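Local structure of Rik1-associated factor 1 (Schizosaccharomyces pombe, 4O9D) at residues Gly60-Gly65 with Leu104-Phe109; Leu75-Lys80 with Ser90-Leu95; Ala232-Thr237 with Asn257-Tyr262; Thr237-His242 with Phe248-Asn253. The protein is a component of the Clr4 methyltransferase complex, which contributes to establishing heterochromatin by methylating and ubiquitylating histone H3. One frame throughout, in Å; residues are numbered along the deposited sequence.

Contact 1: residues Gly60-Gly65 with Leu104-Phe109; sequences GNLWIG and LYTGAF
Ile-64 and Leu-104 meet tip to tip in the tighter half of this contact, with the CD1 methyl of Ile-64 3.6 Å from CD2 of Leu-104. The extended Ile-64 chain (chi2 -169°) delivers CD1 to that point, and CG1 of Ile-64 follows at 3.8 Å from the CD2 methyl of Leu-104. A bound 1,2-ethanediol, probably left from crystallisation, lies near this isoleucine. Beside them, Leu-62 straddles a single methyl: its CD1 lies 3.8 Å from CG2 of Thr-106, and its CD2 3.9 Å from that CG2. The threonine divides its two branches between different tasks. CG2 fills the apolar interface, whereas OG1 is hydrogen-bonded to His-78 and Trp-116 within its own blade. The backbones stay apart, with CA of Leu-62 9.0 Å from CA of Thr-106, and only side chains bridge the gap. Past this row the contact loosens: toward Asn-61 and Ala-108, though buried, the segments barely meet. Asn-61 turns its amide away from strand 103-108, and Ala-108 packs on His-78. Strands 62-66 and 103-108 belong to consecutive blades of the propeller. The chemistry is apolar and methyl-to-methyl, which implies that buried hydrophobic contact holds the two sheets here, while Thr-106 OG1 is satisfied within its blade and Asn-61 adds polar bonds to Ser-77 and Ser-90 across the interface.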
loop_
_atom_site.group_PDB
_atom_site.type_symbol
_atom_site.label_atom_id
_atom_site.label_comp_id
_atom_site.label_asym_id
_atom_site.label_seq_id
_atom_site.Cartn_x
_atom_site.Cartn_y
_atom_site.Cartn_z
ATOM N N GLY A 60 18.849 -4.974 6.629
ATOM C CA GLY A 60 17.464 -4.555 6.825
ATOM C C GLY A 60 17.516 -3.092 7.191
ATOM O O GLY A 60 18.552 -2.645 7.703
ATOM N N ASN A 61 16.446 -2.325 6.981
ATOM C CA ASN A 61 15.115 -2.819 6.640
ATOM C C ASN A 61 14.662 -2.349 5.242
ATOM O O ASN A 61 13.460 -2.245 4.971
ATOM C CB ASN A 61 14.139 -2.281 7.691
ATOM C CG ASN A 61 14.240 -0.758 7.847
ATOM O OD1 ASN A 61 15.229 -0.153 7.436
ATOM N ND2 ASN A 61 13.216 -0.140 8.435
ATOM N N LEU A 62 15.620 -2.078 4.356
ATOM C CA LEU A 62 15.316 -1.448 3.058
ATOM C C LEU A 62 16.193 -2.001 1.923
ATOM O O LEU A 62 17.400 -1.741 1.866
ATOM C CB LEU A 62 15.458 0.091 3.161
ATOM C CG LEU A 62 15.146 0.844 1.861
ATOM C CD1 LEU A 62 13.685 0.634 1.431
ATOM C CD2 LEU A 62 15.489 2.343 1.972
ATOM N N TRP A 63 15.587 -2.770 1.014
ATOM C CA TRP A 63 16.368 -3.471 -0.008
ATOM C C TRP A 63 15.925 -3.133 -1.430
ATOM O O TRP A 63 14.758 -2.805 -1.689
ATOM C CB TRP A 63 16.305 -4.980 0.217
ATOM C CG TRP A 63 16.801 -5.413 1.576
ATOM C CD1 TRP A 63 16.163 -5.253 2.773
ATOM C CD2 TRP A 63 18.042 -6.087 1.869
ATOM N NE1 TRP A 63 16.931 -5.774 3.789
ATOM C CE2 TRP A 63 18.084 -6.295 3.259
ATOM C CE3 TRP A 63 19.122 -6.520 1.087
ATOM C CZ2 TRP A 63 19.164 -6.923 3.889
ATOM C CZ3 TRP A 63 20.190 -7.143 1.710
ATOM C CH2 TRP A 63 20.199 -7.345 3.096
ATOM N N ILE A 64 16.876 -3.202 -2.355
ATOM C CA ILE A 64 16.581 -3.000 -3.761
ATOM C C ILE A 64 17.199 -4.165 -4.478
ATOM O O ILE A 64 18.387 -4.466 -4.262
ATOM C CB ILE A 64 17.186 -1.693 -4.334
ATOM C CG1 ILE A 64 16.607 -0.462 -3.638
ATOM C CG2 ILE A 64 16.913 -1.596 -5.844
ATOM C CD1 ILE A 64 16.958 0.847 -4.349
ATOM N N GLY A 65 16.395 -4.822 -5.313
ATOM C CA GLY A 65 16.823 -5.998 -6.052
ATOM C C GLY A 65 16.685 -5.787 -7.551
ATOM O O GLY A 65 15.980 -4.876 -7.997
ATOM N N LEU A 104 14.205 5.701 -6.386
ATOM C CA LEU A 104 13.260 5.101 -5.452
ATOM C C LEU A 104 12.928 6.113 -4.342
ATOM O O LEU A 104 13.831 6.676 -3.732
ATOM C CB LEU A 104 13.860 3.839 -4.832
ATOM C CG LEU A 104 13.029 3.142 -3.746
ATOM C CD1 LEU A 104 11.742 2.530 -4.324
ATOM C CD2 LEU A 104 13.853 2.061 -2.985
ATOM N N TYR A 105 11.636 6.324 -4.080
ATOM C CA TYR A 105 11.193 7.198 -2.995
ATOM C C TYR A 105 10.727 6.370 -1.780
ATOM O O TYR A 105 9.910 5.444 -1.927
ATOM C CB TYR A 105 10.033 8.078 -3.494
ATOM C CG TYR A 105 10.310 8.848 -4.769
ATOM C CD1 TYR A 105 11.367 9.750 -4.839
ATOM C CD2 TYR A 105 9.498 8.707 -5.887
ATOM C CE1 TYR A 105 11.618 10.474 -5.995
ATOM C CE2 TYR A 105 9.734 9.425 -7.057
ATOM C CZ TYR A 105 10.798 10.322 -7.105
ATOM O OH TYR A 105 11.059 11.067 -8.256
ATOM N N THR A 106 11.234 6.683 -0.586
ATOM C CA THR A 106 10.805 5.956 0.620
ATOM C C THR A 106 10.352 6.871 1.751
ATOM O O THR A 106 10.799 8.038 1.866
ATOM C CB THR A 106 11.903 5.029 1.215
ATOM O OG1 THR A 106 13.046 5.812 1.575
ATOM C CG2 THR A 106 12.310 3.923 0.245
ATOM N N GLY A 107 9.457 6.335 2.583
ATOM C CA GLY A 107 8.948 7.032 3.751
ATOM C C GLY A 107 9.112 6.151 4.985
ATOM O O GLY A 107 9.059 4.941 4.896
ATOM N N ALA A 108 9.313 6.747 6.146
ATOM C CA ALA A 108 9.509 5.941 7.336
ATOM C C ALA A 108 9.108 6.657 8.624
ATOM O O ALA A 108 8.744 7.845 8.639
ATOM C CB ALA A 108 10.989 5.476 7.429
ATOM N N PHE A 109 9.258 5.911 9.712
ATOM C CA PHE A 109 8.902 6.361 11.042
ATOM C C PHE A 109 10.029 7.206 11.670
ATOM O O PHE A 109 9.993 7.545 12.861
ATOM C CB PHE A 109 8.568 5.148 11.911
ATOM C CG PHE A 109 7.215 4.551 11.640
ATOM C CD1 PHE A 109 6.438 4.983 10.565
ATOM C CD2 PHE A 109 6.715 3.548 12.469
ATOM C CE1 PHE A 109 5.188 4.440 10.328
ATOM C CE2 PHE A 109 5.462 2.999 12.237
ATOM C CZ PHE A 109 4.700 3.448 11.165
#

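Contact 2: residues Leu75-Lys80 with Ser90-Leu95; sequences LESHYK and STISDL
Ser-90, His-78 and Ile-92 carry this contact, and Ser-90 is gripped through its backbone: its N donates a nearly straight hydrogen bond to His-78 O (2.9 Å, 174° at the hydrogen). Its hydroxyl lies against the backbone of the partner strand, with Ser-90 OG 3.5 Å from Tyr-79 CA. CG of Lys-80 stands 3.8 Å from the same Ser-90 OG, as the extended lysine runs past it to the carbonyl of Phe-109. Deeper in, the side chains of His-78 and Ile-92 cross at about a right angle. CD1 of Ile-92 approaches the imidazole obliquely, 3.6 Å from CD2 of His-78, and also touches OG of Ser-77 at 3.7 Å; that hydroxyl is hydrogen-bonded to Asn-61. With CG anti to its carbonyl carbon (chi1 -56°), His-78 directs its ring between strands of the blade, where ND1 pairs with Asp-110 and NE2 with Thr-106. Together with Trp-116 these residues form the Asp-His-Ser/Thr-Trp tetrad of WD40 repeats, in which the histidine comes from the segment leading into the blade. Further along strand 87-97, Ser-93 and Asp-94 form a classic beta bulge facing Gly-107. Both ring nitrogens of His-78 are thus engaged, which implies an imidazole whose rotation is fixed by two polar bonds, with the Ile-92 methyl packed obliquely against CD2.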
loop_
_atom_site.group_PDB
_atom_site.type_symbol
_atom_site.label_atom_id
_atom_site.label_comp_id
_atom_site.label_asym_id
_atom_site.label_seq_id
_atom_site.Cartn_x
_atom_site.Cartn_y
_atom_site.Cartn_z
ATOM N N LEU A 75 20.035 -0.940 1.821
ATOM C CA LEU A 75 20.278 0.518 1.745
ATOM C C LEU A 75 20.492 1.148 3.116
ATOM O O LEU A 75 20.118 0.583 4.134
ATOM C CB LEU A 75 19.130 1.271 1.039
ATOM C CG LEU A 75 18.750 0.939 -0.410
ATOM C CD1 LEU A 75 17.632 1.900 -0.923
ATOM C CD2 LEU A 75 19.960 0.987 -1.308
ATOM N N GLU A 76 21.084 2.344 3.135
ATOM C CA GLU A 76 21.326 3.045 4.385
ATOM C C GLU A 76 20.023 3.227 5.190
ATOM O O GLU A 76 20.041 3.226 6.428
ATOM C CB GLU A 76 21.996 4.400 4.104
ATOM C CG GLU A 76 21.827 5.399 5.216
ATOM C CD GLU A 76 22.804 6.565 5.131
ATOM O OE1 GLU A 76 22.949 7.179 4.043
ATOM O OE2 GLU A 76 23.431 6.862 6.169
ATOM N N SER A 77 18.907 3.376 4.473
ATOM C CA SER A 77 17.553 3.336 5.059
ATOM C C SER A 77 17.226 4.509 6.002
ATOM O O SER A 77 17.802 5.576 5.868
ATOM C CB SER A 77 17.305 1.998 5.757
ATOM O OG SER A 77 15.908 1.802 5.989
ATOM N N HIS A 78 16.279 4.298 6.922
ATOM C CA HIS A 78 15.848 5.309 7.901
ATOM C C HIS A 78 16.089 4.772 9.311
ATOM O O HIS A 78 15.853 3.595 9.561
ATOM C CB HIS A 78 14.342 5.593 7.757
ATOM C CG HIS A 78 13.917 6.018 6.383
ATOM N ND1 HIS A 78 13.407 7.271 6.115
ATOM C CD2 HIS A 78 13.926 5.359 5.200
ATOM C CE1 HIS A 78 13.109 7.363 4.830
ATOM N NE2 HIS A 78 13.432 6.222 4.248
ATOM N N TYR A 79 16.502 5.624 10.246
ATOM C CA TYR A 79 16.899 5.140 11.570
ATOM C C TYR A 79 16.946 6.266 12.607
ATOM O O TYR A 79 16.962 7.445 12.257
ATOM C CB TYR A 79 18.281 4.488 11.481
ATOM C CG TYR A 79 19.309 5.419 10.878
ATOM C CD1 TYR A 79 20.038 6.292 11.671
ATOM C CD2 TYR A 79 19.523 5.453 9.508
ATOM C CE1 TYR A 79 20.963 7.166 11.112
ATOM C CE2 TYR A 79 20.445 6.317 8.945
ATOM C CZ TYR A 79 21.160 7.172 9.751
ATOM O OH TYR A 79 22.079 8.033 9.190
ATOM N N LYS A 80 16.965 5.893 13.885
ATOM C CA LYS A 80 17.183 6.861 14.968
ATOM C C LYS A 80 18.181 6.242 15.946
ATOM O O LYS A 80 18.367 5.021 15.960
ATOM C CB LYS A 80 15.877 7.191 15.712
ATOM C CG LYS A 80 14.714 7.695 14.846
ATOM C CD LYS A 80 13.362 7.640 15.603
ATOM C CE LYS A 80 12.240 8.308 14.800
ATOM N NZ LYS A 80 10.889 8.332 15.465
ATOM N N SER A 90 14.138 2.495 11.618
ATOM C CA SER A 90 12.733 2.899 11.684
ATOM C C SER A 90 11.911 2.216 10.588
ATOM O O SER A 90 12.300 2.209 9.428
ATOM C CB SER A 90 12.593 4.415 11.504
ATOM O OG SER A 90 13.479 5.132 12.345
ATOM N N THR A 91 10.762 1.680 10.971
ATOM C CA THR A 91 9.809 1.094 10.037
ATOM C C THR A 91 9.630 1.838 8.707
ATOM O O THR A 91 9.370 3.037 8.668
ATOM C CB THR A 91 8.452 0.982 10.724
ATOM O OG1 THR A 91 8.575 0.068 11.825
ATOM C CG2 THR A 91 7.370 0.479 9.742
ATOM N N ILE A 92 9.745 1.104 7.610
ATOM C CA ILE A 92 9.455 1.661 6.300
ATOM C C ILE A 92 7.950 1.652 6.125
ATOM O O ILE A 92 7.314 0.600 6.243
ATOM C CB ILE A 92 10.094 0.853 5.157
ATOM C CG1 ILE A 92 11.617 0.807 5.330
ATOM C CG2 ILE A 92 9.708 1.469 3.789
ATOM C CD1 ILE A 92 12.292 2.136 5.149
ATOM N N SER A 93 7.376 2.817 5.846
ATOM C CA SER A 93 5.930 2.920 5.796
ATOM C C SER A 93 5.430 2.865 4.348
ATOM O O SER A 93 4.349 2.355 4.083
ATOM C CB SER A 93 5.448 4.186 6.531
ATOM O OG SER A 93 5.982 5.355 5.932
ATOM N N ASP A 94 6.211 3.356 3.400
ATOM C CA ASP A 94 5.805 3.236 2.012
ATOM C C ASP A 94 7.011 3.445 1.120
ATOM O O ASP A 94 8.055 3.906 1.563
ATOM C CB ASP A 94 4.693 4.243 1.664
ATOM C CG ASP A 94 3.676 3.684 0.624
ATOM O OD1 ASP A 94 3.934 2.602 0.041
ATOM O OD2 ASP A 94 2.631 4.338 0.392
ATOM N N LEU A 95 6.869 3.085 -0.141
ATOM C CA LEU A 95 7.900 3.359 -1.119
ATOM C C LEU A 95 7.323 3.186 -2.500
ATOM O O LEU A 95 6.326 2.486 -2.682
ATOM C CB LEU A 95 9.132 2.470 -0.914
ATOM C CG LEU A 95 8.944 1.059 -0.369
ATOM C CD1 LEU A 95 8.256 0.176 -1.374
ATOM C CD2 LEU A 95 10.310 0.485 0.020
#

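Contact 3: residues Ala232-Thr237 with Asn257-Tyr262; sequences ADEAFT and NGRVYY
Tyr-261 reaches over to Phe-236 and Glu-234 from the third strand of the blade. From CB its ring extends with CG anti to the carbonyl carbon (chi1 -56°), and the first atom to meet the other segment is CD2, 3.9 Å from CE2 of Phe-236. Next along the ring, CE2 of Tyr-261 lies 3.9 Å from CZ of Phe-236; the two rings are oblique, their planes 31° apart. CZ then comes beside the carboxylate, 3.5 Å from OE1 of Glu-234. At the tip, the OH donates to that OE1 at 2.6 Å, meeting it on the syn side, slightly out of the carboxylate plane. The Tyr-261 hydroxyl oxygen in turn accepts from NE of Arg-259, 3.0 Å away and in the guanidinium plane, and from a water 2.9 Å off that also accepts the N-H of Ala-232. Glu-234 OE1 has a second partner in Ser-252. The phenol thus sits between glutamate and arginine, whose charged groups do not form a salt bridge, and their opposite charges probably polarise it. The contact joins the entry and start of the first strand to the third strand across strand 247-253, within one four-stranded antiparallel beta-propeller blade.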
loop_
_atom_site.group_PDB
_atom_site.type_symbol
_atom_site.label_atom_id
_atom_site.label_comp_id
_atom_site.label_asym_id
_atom_site.label_seq_id
_atom_site.Cartn_x
_atom_site.Cartn_y
_atom_site.Cartn_z
ATOM N N ALA A 232 -19.535 10.964 7.658
ATOM C CA ALA A 232 -19.273 11.288 9.055
ATOM C C ALA A 232 -17.769 11.336 9.313
ATOM O O ALA A 232 -16.979 10.857 8.467
ATOM C CB ALA A 232 -19.918 10.220 9.948
ATOM N N ASP A 233 -17.364 11.854 10.481
ATOM C CA ASP A 233 -15.959 11.760 10.899
ATOM C C ASP A 233 -15.687 10.344 11.387
ATOM O O ASP A 233 -16.271 9.906 12.385
ATOM C CB ASP A 233 -15.599 12.792 11.978
ATOM C CG ASP A 233 -15.166 14.144 11.381
ATOM O OD1 ASP A 233 -15.639 14.489 10.268
ATOM O OD2 ASP A 233 -14.340 14.847 12.017
ATOM N N GLU A 234 -14.840 9.634 10.634
ATOM C CA GLU A 234 -14.592 8.201 10.793
ATOM C C GLU A 234 -13.123 7.996 10.392
ATOM O O GLU A 234 -12.574 8.785 9.619
ATOM C CB GLU A 234 -15.503 7.374 9.862
ATOM C CG GLU A 234 -17.017 7.616 10.079
ATOM C CD GLU A 234 -17.906 7.054 8.964
ATOM O OE1 GLU A 234 -17.408 6.622 7.892
ATOM O OE2 GLU A 234 -19.129 7.069 9.166
ATOM N N ALA A 235 -12.499 6.953 10.921
ATOM C CA ALA A 235 -11.083 6.680 10.668
ATOM C C ALA A 235 -10.940 5.906 9.365
ATOM O O ALA A 235 -11.278 4.715 9.292
ATOM C CB ALA A 235 -10.482 5.884 11.817
ATOM N N PHE A 236 -10.412 6.568 8.350
ATOM C CA PHE A 236 -10.224 5.933 7.065
ATOM C C PHE A 236 -8.977 5.067 7.064
ATOM O O PHE A 236 -7.931 5.457 7.578
ATOM C CB PHE A 236 -10.232 6.964 5.942
ATOM C CG PHE A 236 -11.612 7.439 5.626
ATOM C CD1 PHE A 236 -12.250 8.344 6.459
ATOM C CD2 PHE A 236 -12.300 6.931 4.545
ATOM C CE1 PHE A 236 -13.552 8.734 6.206
ATOM C CE2 PHE A 236 -13.599 7.321 4.291
ATOM C CZ PHE A 236 -14.225 8.212 5.109
ATOM N N THR A 237 -9.136 3.876 6.490
ATOM C CA THR A 237 -8.155 2.819 6.572
ATOM C C THR A 237 -7.591 2.437 5.212
ATOM O O THR A 237 -6.504 1.898 5.137
ATOM C CB THR A 237 -8.744 1.533 7.235
ATOM O OG1 THR A 237 -9.885 1.049 6.493
ATOM C CG2 THR A 237 -9.161 1.801 8.685
ATOM N N ASN A 257 -19.497 -0.595 13.388
ATOM C CA ASN A 257 -19.053 -1.394 12.292
ATOM C C ASN A 257 -18.230 -0.619 11.277
ATOM O O ASN A 257 -18.043 0.516 11.400
ATOM C CB ASN A 257 -20.269 -2.006 11.627
ATOM C CG ASN A 257 -21.174 -0.967 10.998
ATOM O OD1 ASN A 257 -21.778 -0.175 11.691
ATOM N ND2 ASN A 257 -21.267 -0.974 9.682
ATOM N N GLY A 258 -17.727 -1.280 10.284
ATOM C CA GLY A 258 -16.988 -0.641 9.230
ATOM C C GLY A 258 -17.852 -0.193 8.087
ATOM O O GLY A 258 -18.901 -0.675 7.901
ATOM N N ARG A 259 -17.352 0.736 7.317
ATOM C CA ARG A 259 -18.037 1.210 6.116
ATOM C C ARG A 259 -17.118 1.293 4.895
ATOM O O ARG A 259 -15.918 1.537 5.028
ATOM C CB ARG A 259 -18.706 2.566 6.404
ATOM C CG ARG A 259 -20.066 2.384 7.137
ATOM C CD ARG A 259 -20.686 3.680 7.593
ATOM N NE ARG A 259 -21.194 4.505 6.500
ATOM C CZ ARG A 259 -22.389 4.353 5.950
ATOM N NH1 ARG A 259 -23.179 3.368 6.358
ATOM N NH2 ARG A 259 -22.788 5.160 4.977
ATOM N N VAL A 260 -17.693 1.109 3.710
ATOM C CA VAL A 260 -16.978 1.330 2.463
ATOM C C VAL A 260 -17.764 2.280 1.577
ATOM O O VAL A 260 -18.991 2.110 1.351
ATOM C CB VAL A 260 -16.752 0.023 1.650
ATOM C CG1 VAL A 260 -15.862 0.323 0.448
ATOM C CG2 VAL A 260 -16.157 -1.074 2.519
ATOM N N TYR A 261 -17.054 3.281 1.064
ATOM C CA TYR A 261 -17.647 4.245 0.151
ATOM C C TYR A 261 -17.134 4.077 -1.258
ATOM O O TYR A 261 -15.957 3.755 -1.456
ATOM C CB TYR A 261 -17.335 5.671 0.614
ATOM C CG TYR A 261 -17.793 5.921 2.016
ATOM C CD1 TYR A 261 -19.079 6.362 2.265
ATOM C CD2 TYR A 261 -16.943 5.716 3.093
ATOM C CE1 TYR A 261 -19.518 6.595 3.559
ATOM C CE2 TYR A 261 -17.357 5.936 4.386
ATOM C CZ TYR A 261 -18.653 6.380 4.618
ATOM O OH TYR A 261 -19.100 6.586 5.901
ATOM N N TYR A 262 -18.018 4.318 -2.229
ATOM C CA TYR A 262 -17.648 4.346 -3.639
ATOM C C TYR A 262 -17.782 5.796 -4.086
ATOM O O TYR A 262 -18.837 6.411 -3.892
ATOM C CB TYR A 262 -18.529 3.429 -4.534
ATOM C CG TYR A 262 -18.141 3.616 -5.982
ATOM C CD1 TYR A 262 -17.015 2.989 -6.501
ATOM C CD2 TYR A 262 -18.822 4.523 -6.802
ATOM C CE1 TYR A 262 -16.602 3.209 -7.813
ATOM C CE2 TYR A 262 -18.418 4.750 -8.125
ATOM C CZ TYR A 262 -17.312 4.079 -8.624
ATOM O OH TYR A 262 -16.893 4.289 -9.923
HETATM O O HOH W 1 -21.040 8.582 6.857
#

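Contact 4: residues Thr237-His242 with Phe248-Asn253; sequences TSLYMH and FVASSN
Strands 237-241 and 248-253 run antiparallel, their axes 4.7 Å apart at 172°, with Tyr-240 and Val-249 exchanging a pair of backbone hydrogen bonds and Ser-251 N bound to Ser-238 O at 2.9 Å. Toward the start of the first strand, Thr-237 and Ser-238 both face Ser-251, consistent with a classic beta bulge: Ser-251 O takes the N-H of Thr-237. A side-chain bond reinforces that end: Ser-251 OG donates to Thr-237 OG1 at 2.7 Å, and this threonine oxygen also pairs with the carbonyl of Ile-281. The position of Thr-237 OG1 between the backbone N and the carbonyl carbon (chi1 59°) leaves CG2 pointing to the Asn-253 amide, 3.5 Å from its ND2. Asn-253 itself is tied to Asp-280 and Ile-281 on the neighbouring blade. The two strands form the first hairpin of a WD40 propeller blade, and each face of the hairpin is packed by a different neighbour. The face with Ser-238, Ser-251 and Val-249 adjoins strand 281-286; there CB of Tyr-240 touches CG2 of Val-249 at 3.8 Å, and Ser-238 OG bonds to Ala-284. On the other face, next to strands 182-189 and 198-204, the CD2 methyl of Leu-239 rests 3.5 Å from CB of Ala-250. Met-241, folded back along its chain, lays SD 3.9 Å from CB of Phe-248 and brings its CE methyl obliquely to the ring.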
loop_
_atom_site.group_PDB
_atom_site.type_symbol
_atom_site.label_atom_id
_atom_site.label_comp_id
_atom_site.label_asym_id
_atom_site.label_seq_id
_atom_site.Cartn_x
_atom_site.Cartn_y
_atom_site.Cartn_z
ATOM N N THR A 237 -9.136 3.876 6.490
ATOM C CA THR A 237 -8.155 2.819 6.572
ATOM C C THR A 237 -7.591 2.437 5.212
ATOM O O THR A 237 -6.504 1.898 5.137
ATOM C CB THR A 237 -8.744 1.533 7.235
ATOM O OG1 THR A 237 -9.885 1.049 6.493
ATOM C CG2 THR A 237 -9.161 1.801 8.685
ATOM N N SER A 238 -8.305 2.716 4.127
ATOM C CA SER A 238 -7.817 2.236 2.850
ATOM C C SER A 238 -8.462 2.979 1.670
ATOM O O SER A 238 -9.619 3.328 1.735
ATOM C CB SER A 238 -8.127 0.729 2.777
ATOM O OG SER A 238 -8.087 0.258 1.464
ATOM N N LEU A 239 -7.691 3.198 0.605
ATOM C CA LEU A 239 -8.131 3.919 -0.596
ATOM C C LEU A 239 -7.696 3.099 -1.777
ATOM O O LEU A 239 -6.539 2.635 -1.821
ATOM C CB LEU A 239 -7.416 5.289 -0.721
ATOM C CG LEU A 239 -7.652 6.410 0.276
ATOM C CD1 LEU A 239 -6.867 7.700 -0.172
ATOM C CD2 LEU A 239 -9.112 6.758 0.403
ATOM N N TYR A 240 -8.595 2.900 -2.734
ATOM C CA TYR A 240 -8.246 2.096 -3.894
ATOM C C TYR A 240 -8.879 2.697 -5.143
ATOM O O TYR A 240 -10.092 2.844 -5.192
ATOM C CB TYR A 240 -8.714 0.643 -3.693
ATOM C CG TYR A 240 -8.416 -0.272 -4.838
ATOM C CD1 TYR A 240 -9.201 -0.257 -5.991
ATOM C CD2 TYR A 240 -7.366 -1.183 -4.769
ATOM C CE1 TYR A 240 -8.950 -1.134 -7.047
ATOM C CE2 TYR A 240 -7.109 -2.078 -5.832
ATOM C CZ TYR A 240 -7.903 -2.033 -6.966
ATOM O OH TYR A 240 -7.637 -2.867 -8.028
ATOM N N MET A 241 -8.052 3.030 -6.134
ATOM C CA MET A 241 -8.520 3.636 -7.389
ATOM C C MET A 241 -8.708 2.551 -8.484
ATOM O O MET A 241 -7.801 1.744 -8.746
ATOM C CB MET A 241 -7.507 4.706 -7.860
ATOM C CG MET A 241 -7.851 5.357 -9.209
ATOM S SD MET A 241 -9.262 6.511 -9.086
ATOM C CE MET A 241 -8.519 7.855 -8.142
ATOM N N HIS A 242 -9.880 2.511 -9.114
ATOM C CA HIS A 242 -10.074 1.589 -10.228
ATOM C C HIS A 242 -9.075 1.898 -11.351
ATOM O O HIS A 242 -8.728 3.070 -11.590
ATOM C CB HIS A 242 -11.515 1.606 -10.730
ATOM C CG HIS A 242 -11.855 0.441 -11.594
ATOM N ND1 HIS A 242 -11.877 0.515 -12.969
ATOM C CD2 HIS A 242 -12.168 -0.838 -11.281
ATOM C CE1 HIS A 242 -12.189 -0.670 -13.467
ATOM N NE2 HIS A 242 -12.382 -1.503 -12.464
ATOM N N PHE A 248 -13.192 5.460 -7.167
ATOM C CA PHE A 248 -12.374 4.835 -6.151
ATOM C C PHE A 248 -13.223 4.474 -4.953
ATOM O O PHE A 248 -14.337 4.991 -4.802
ATOM C CB PHE A 248 -11.191 5.731 -5.754
ATOM C CG PHE A 248 -11.580 7.055 -5.109
ATOM C CD1 PHE A 248 -11.980 8.134 -5.880
ATOM C CD2 PHE A 248 -11.446 7.238 -3.740
ATOM C CE1 PHE A 248 -12.325 9.357 -5.288
ATOM C CE2 PHE A 248 -11.777 8.433 -3.141
ATOM C CZ PHE A 248 -12.216 9.506 -3.920
ATOM N N VAL A 249 -12.730 3.541 -4.144
ATOM C CA VAL A 249 -13.394 3.222 -2.893
ATOM C C VAL A 249 -12.499 3.668 -1.757
ATOM O O VAL A 249 -11.278 3.677 -1.891
ATOM C CB VAL A 249 -13.701 1.714 -2.705
ATOM C CG1 VAL A 249 -14.902 1.267 -3.616
ATOM C CG2 VAL A 249 -12.439 0.844 -2.933
ATOM N N ALA A 250 -13.128 4.025 -0.647
ATOM C CA ALA A 250 -12.447 4.337 0.596
ATOM C C ALA A 250 -13.149 3.612 1.717
ATOM O O ALA A 250 -14.373 3.652 1.797
ATOM C CB ALA A 250 -12.497 5.799 0.855
ATOM N N SER A 251 -12.393 2.981 2.601
ATOM C CA SER A 251 -13.010 2.286 3.727
ATOM C C SER A 251 -12.692 3.011 5.028
ATOM O O SER A 251 -11.644 3.612 5.172
ATOM C CB SER A 251 -12.536 0.827 3.802
ATOM O OG SER A 251 -11.111 0.751 4.052
ATOM N N SER A 252 -13.605 2.937 5.993
ATOM C CA SER A 252 -13.332 3.475 7.308
ATOM C C SER A 252 -13.807 2.537 8.424
ATOM O O SER A 252 -14.659 1.675 8.200
ATOM C CB SER A 252 -14.046 4.826 7.461
ATOM O OG SER A 252 -15.466 4.616 7.410
ATOM N N ASN A 253 -13.233 2.721 9.615
ATOM C CA ASN A 253 -13.745 2.123 10.848
ATOM C C ASN A 253 -14.548 3.206 11.589
ATOM O O ASN A 253 -14.164 4.385 11.558
ATOM C CB ASN A 253 -12.588 1.638 11.744
ATOM C CG ASN A 253 -11.767 0.498 11.102
ATOM O OD1 ASN A 253 -12.239 -0.191 10.201
ATOM N ND2 ASN A 253 -10.541 0.320 11.566
#

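How the contacts relate
The four contacts fall into two pairs within the eight-bladed propeller. Contacts 1 and 2 are centred 5 Å apart and share the blade containing strands 87-97 and 103-108; contact 2 is nested in the chain loop closed by contact 1, which joins this blade to the preceding one. Contacts 3 and 4, with centres 8 Å apart, share Thr-237 and one later blade, contact 4 being nested in the loop closed by contact 3. Contacts 1 and 3 lie about 29 Å apart between centres, on opposite sides of the chain's centre. A hairpin in each of two blades, a bridge inside one blade and packing between adjacent blades help build the WD40 ring of this C-terminal part of a Clr4-complex subunit.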